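Side-chain contact in hypothetical protein PA2201 (Pseudomonas aeruginosa, PDB 2FEF), which is of unknown function but carries a C-terminal region of the PoNi family, so it may be an immunity protein against a PoNe-type DNase toxin: residues Val273-Pro278 with Asp283-Ala288. Residues are numbered along the deposited sequence; the frame is centred on the assembly and turned at random.
Sequences VLRASP and DLVDYA
Arg275 reaches from the short helix 272-275 to Asp286 on helix 282-292 and meets its carboxylate end-on. NH1 of Arg275 donates to OD2 of Asp286 at 2.8 Å, in a nearly straight bond of 164°. NH2 of Arg275 donates to OD1 of Asp286 at 2.6 Å, and this bond is more bent. The two planes lie 24° apart, so the pair is bidentate but not flat. OD2 is met on its syn side, though well out of the carboxylate plane; OD1 is approached from above that plane. The Arg275 chain is extended from CG to NE, and this length spans the gap between backbones whose nearest CA atoms, of Arg275 and Asp283, are 9.3 Å apart.

The closer-packed side is formed by Val285. Its CG1 lies 3.8 Å from NH2 of Arg275, and the residue is buried against Ser261 of helix 258-267 and against Tyr280. On the loose side Asp286 is exposed and Arg275 partly so. Asp283 turns away and pairs with Arg30 instead.

The contact is a polar bridge at the surface, tying two successive C-terminal helices together beside the buried Val285. Two carboxylates bond the guanidinium, Asp271 at NE and Asp286 at NH1 and NH2, which should restrict its rotation. Its positive charge probably helps keep Asp286 ionised.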
ATOM      1  N   VAL B 273      10.400  42.069   4.695  1.00 27.52           N
ATOM      2  CA  VAL B 273      11.753  41.549   4.910  1.00 28.72           C
ATOM      3  C   VAL B 273      11.789  40.002   4.862  1.00 28.99           C
ATOM      4  O   VAL B 273      12.758  39.398   4.368  1.00 29.32           O
ATOM      5  CB  VAL B 273      12.391  42.112   6.215  1.00 29.50           C
ATOM      6  CG1 VAL B 273      11.700  41.616   7.481  1.00 29.07           C
ATOM      7  CG2 VAL B 273      13.906  41.856   6.240  1.00 33.11           C
ATOM      8  N   LEU B 274      10.698  39.382   5.289  1.00 27.07           N
ATOM      9  CA  LEU B 274      10.671  37.922   5.345  1.00 26.89           C
ATOM     10  C   LEU B 274      10.376  37.252   3.994  1.00 26.69           C
ATOM     11  O   LEU B 274      10.674  36.068   3.791  1.00 25.45           O
ATOM     12  CB  LEU B 274       9.669  37.468   6.402  1.00 26.95           C
ATOM     13  CG  LEU B 274       9.811  38.119   7.781  1.00 26.32           C
ATOM     14  CD1 LEU B 274       8.714  37.573   8.648  1.00 28.02           C
ATOM     15  CD2 LEU B 274      11.202  37.863   8.387  1.00 27.39           C
ATOM     16  N   ARG B 275       9.787  38.003   3.069  1.00 27.17           N
ATOM     17  CA  ARG B 275       9.415  37.441   1.757  1.00 28.05           C
ATOM     18  C   ARG B 275      10.615  37.106   0.881  1.00 28.66           C
ATOM     19  O   ARG B 275      10.489  36.354  -0.097  1.00 30.14           O
ATOM     20  CB  ARG B 275       8.458  38.394   1.026  1.00 28.87           C
ATOM     21  CG  ARG B 275       7.178  38.484   1.799  1.00 29.28           C
ATOM     22  CD  ARG B 275       6.002  38.824   0.965  1.00 31.89           C
ATOM     23  NE  ARG B 275       4.834  38.789   1.821  1.00 27.96           N
ATOM     24  CZ  ARG B 275       3.604  38.514   1.419  1.00 30.84           C
ATOM     25  NH1 ARG B 275       3.367  38.228   0.144  1.00 27.98           N
ATOM     26  NH2 ARG B 275       2.614  38.491   2.320  1.00 28.41           N
ATOM     27  N   ALA B 276      11.770  37.667   1.209  1.00 28.17           N
ATOM     28  CA  ALA B 276      13.027  37.291   0.549  1.00 28.38           C
ATOM     29  C   ALA B 276      13.346  35.819   0.770  1.00 28.34           C
ATOM     30  O   ALA B 276      14.080  35.221  -0.034  1.00 29.42           O
ATOM     31  CB  ALA B 276      14.163  38.160   1.050  1.00 29.71           C
ATOM     32  N   SER B 277      12.806  35.244   1.854  1.00 25.50           N
ATOM     33  CA  SER B 277      13.151  33.846   2.234  1.00 24.45           C
ATOM     34  C   SER B 277      12.396  32.834   1.383  1.00 23.49           C
ATOM     35  O   SER B 277      11.171  32.904   1.298  1.00 23.35           O
ATOM     36  CB  SER B 277      12.865  33.562   3.702  1.00 23.66           C
ATOM     37  OG  SER B 277      13.030  32.147   3.901  1.00 21.92           O
ATOM     38  N   PRO B 278      13.117  31.903   0.745  1.00 23.50           N
ATOM     39  CA  PRO B 278      12.499  30.832  -0.041  1.00 24.38           C
ATOM     40  C   PRO B 278      11.687  29.849   0.809  1.00 24.74           C
ATOM     41  O   PRO B 278      10.990  28.978   0.255  1.00 24.57           O
ATOM     42  CB  PRO B 278      13.692  30.121  -0.686  1.00 25.58           C
ATOM     43  CG  PRO B 278      14.884  30.553   0.078  1.00 26.28           C
ATOM     44  CD  PRO B 278      14.594  31.875   0.680  1.00 24.66           C
ATOM     45  N   ASP B 283       2.487  33.962  -0.047  1.00 24.84           N
ATOM     46  CA  ASP B 283       1.206  33.898  -0.794  1.00 25.66           C
ATOM     47  C   ASP B 283       0.069  33.406   0.084  1.00 24.50           C
ATOM     48  O   ASP B 283      -1.101  33.740  -0.135  1.00 22.89           O
ATOM     49  CB  ASP B 283       1.302  33.069  -2.100  1.00 26.41           C
ATOM     50  CG  ASP B 283       1.203  31.557  -1.859  1.00 29.17           C
ATOM     51  OD1 ASP B 283       2.207  30.951  -1.409  1.00 33.18           O
ATOM     52  OD2 ASP B 283       0.122  30.976  -2.140  1.00 30.44           O
ATOM     53  N   LEU B 284       0.417  32.600   1.094  1.00 23.88           N
ATOM     54  CA  LEU B 284      -0.585  32.117   2.021  1.00 24.48           C
ATOM     55  C   LEU B 284      -0.898  33.127   3.099  1.00 24.37           C
ATOM     56  O   LEU B 284      -2.061  33.231   3.528  1.00 24.26           O
ATOM     57  CB  LEU B 284      -0.185  30.763   2.642  1.00 23.49           C
ATOM     58  CG  LEU B 284      -0.089  29.629   1.619  1.00 25.38           C
ATOM     59  CD1 LEU B 284       0.178  28.282   2.322  1.00 23.80           C
ATOM     60  CD2 LEU B 284      -1.418  29.536   0.798  1.00 26.70           C
ATOM     61  N   VAL B 285       0.123  33.873   3.532  1.00 23.96           N
ATOM     62  CA  VAL B 285      -0.135  35.060   4.355  1.00 23.75           C
ATOM     63  C   VAL B 285      -1.198  35.920   3.676  1.00 24.61           C
ATOM     64  O   VAL B 285      -2.188  36.313   4.298  1.00 23.46           O
ATOM     65  CB  VAL B 285       1.164  35.834   4.667  1.00 24.57           C
ATOM     66  CG1 VAL B 285       0.845  37.164   5.425  1.00 25.08           C
ATOM     67  CG2 VAL B 285       2.141  34.916   5.480  1.00 25.78           C
ATOM     68  N   ASP B 286      -0.996  36.206   2.385  1.00 24.33           N
ATOM     69  CA  ASP B 286      -1.923  37.048   1.642  1.00 24.92           C
ATOM     70  C   ASP B 286      -3.321  36.433   1.582  1.00 24.49           C
ATOM     71  O   ASP B 286      -4.304  37.141   1.799  1.00 24.29           O
ATOM     72  CB  ASP B 286      -1.371  37.347   0.233  1.00 25.26           C
ATOM     73  CG  ASP B 286      -0.072  38.158   0.260  1.00 27.24           C
ATOM     74  OD1 ASP B 286       0.215  38.822   1.295  1.00 28.67           O
ATOM     75  OD2 ASP B 286       0.674  38.143  -0.770  1.00 28.02           O
ATOM     76  N   TYR B 287      -3.384  35.124   1.302  1.00 24.48           N
ATOM     77  CA  TYR B 287      -4.630  34.361   1.213  1.00 25.34           C
ATOM     78  C   TYR B 287      -5.434  34.436   2.511  1.00 25.81           C
ATOM     79  O   TYR B 287      -6.631  34.763   2.483  1.00 24.66           O
ATOM     80  CB  TYR B 287      -4.349  32.883   0.873  1.00 25.15           C
ATOM     81  CG  TYR B 287      -5.553  31.991   0.970  1.00 27.60           C
ATOM     82  CD1 TYR B 287      -6.530  32.002  -0.023  1.00 26.78           C
ATOM     83  CD2 TYR B 287      -5.744  31.148   2.073  1.00 25.34           C
ATOM     84  CE1 TYR B 287      -7.649  31.185   0.058  1.00 28.18           C
ATOM     85  CE2 TYR B 287      -6.863  30.328   2.151  1.00 27.37           C
ATOM     86  CZ  TYR B 287      -7.825  30.378   1.151  1.00 27.91           C
ATOM     87  OH  TYR B 287      -8.937  29.558   1.221  1.00 28.33           O
ATOM     88  N   ALA B 288      -4.782  34.113   3.635  1.00 25.70           N
ATOM     89  CA  ALA B 288      -5.434  34.128   4.942  1.00 26.21           C
ATOM     90  C   ALA B 288      -5.957  35.547   5.295  1.00 27.45           C
ATOM     91  O   ALA B 288      -7.081  35.691   5.786  1.00 27.17           O
ATOM     92  CB  ALA B 288      -4.459  33.627   6.005  1.00 26.09           C
TER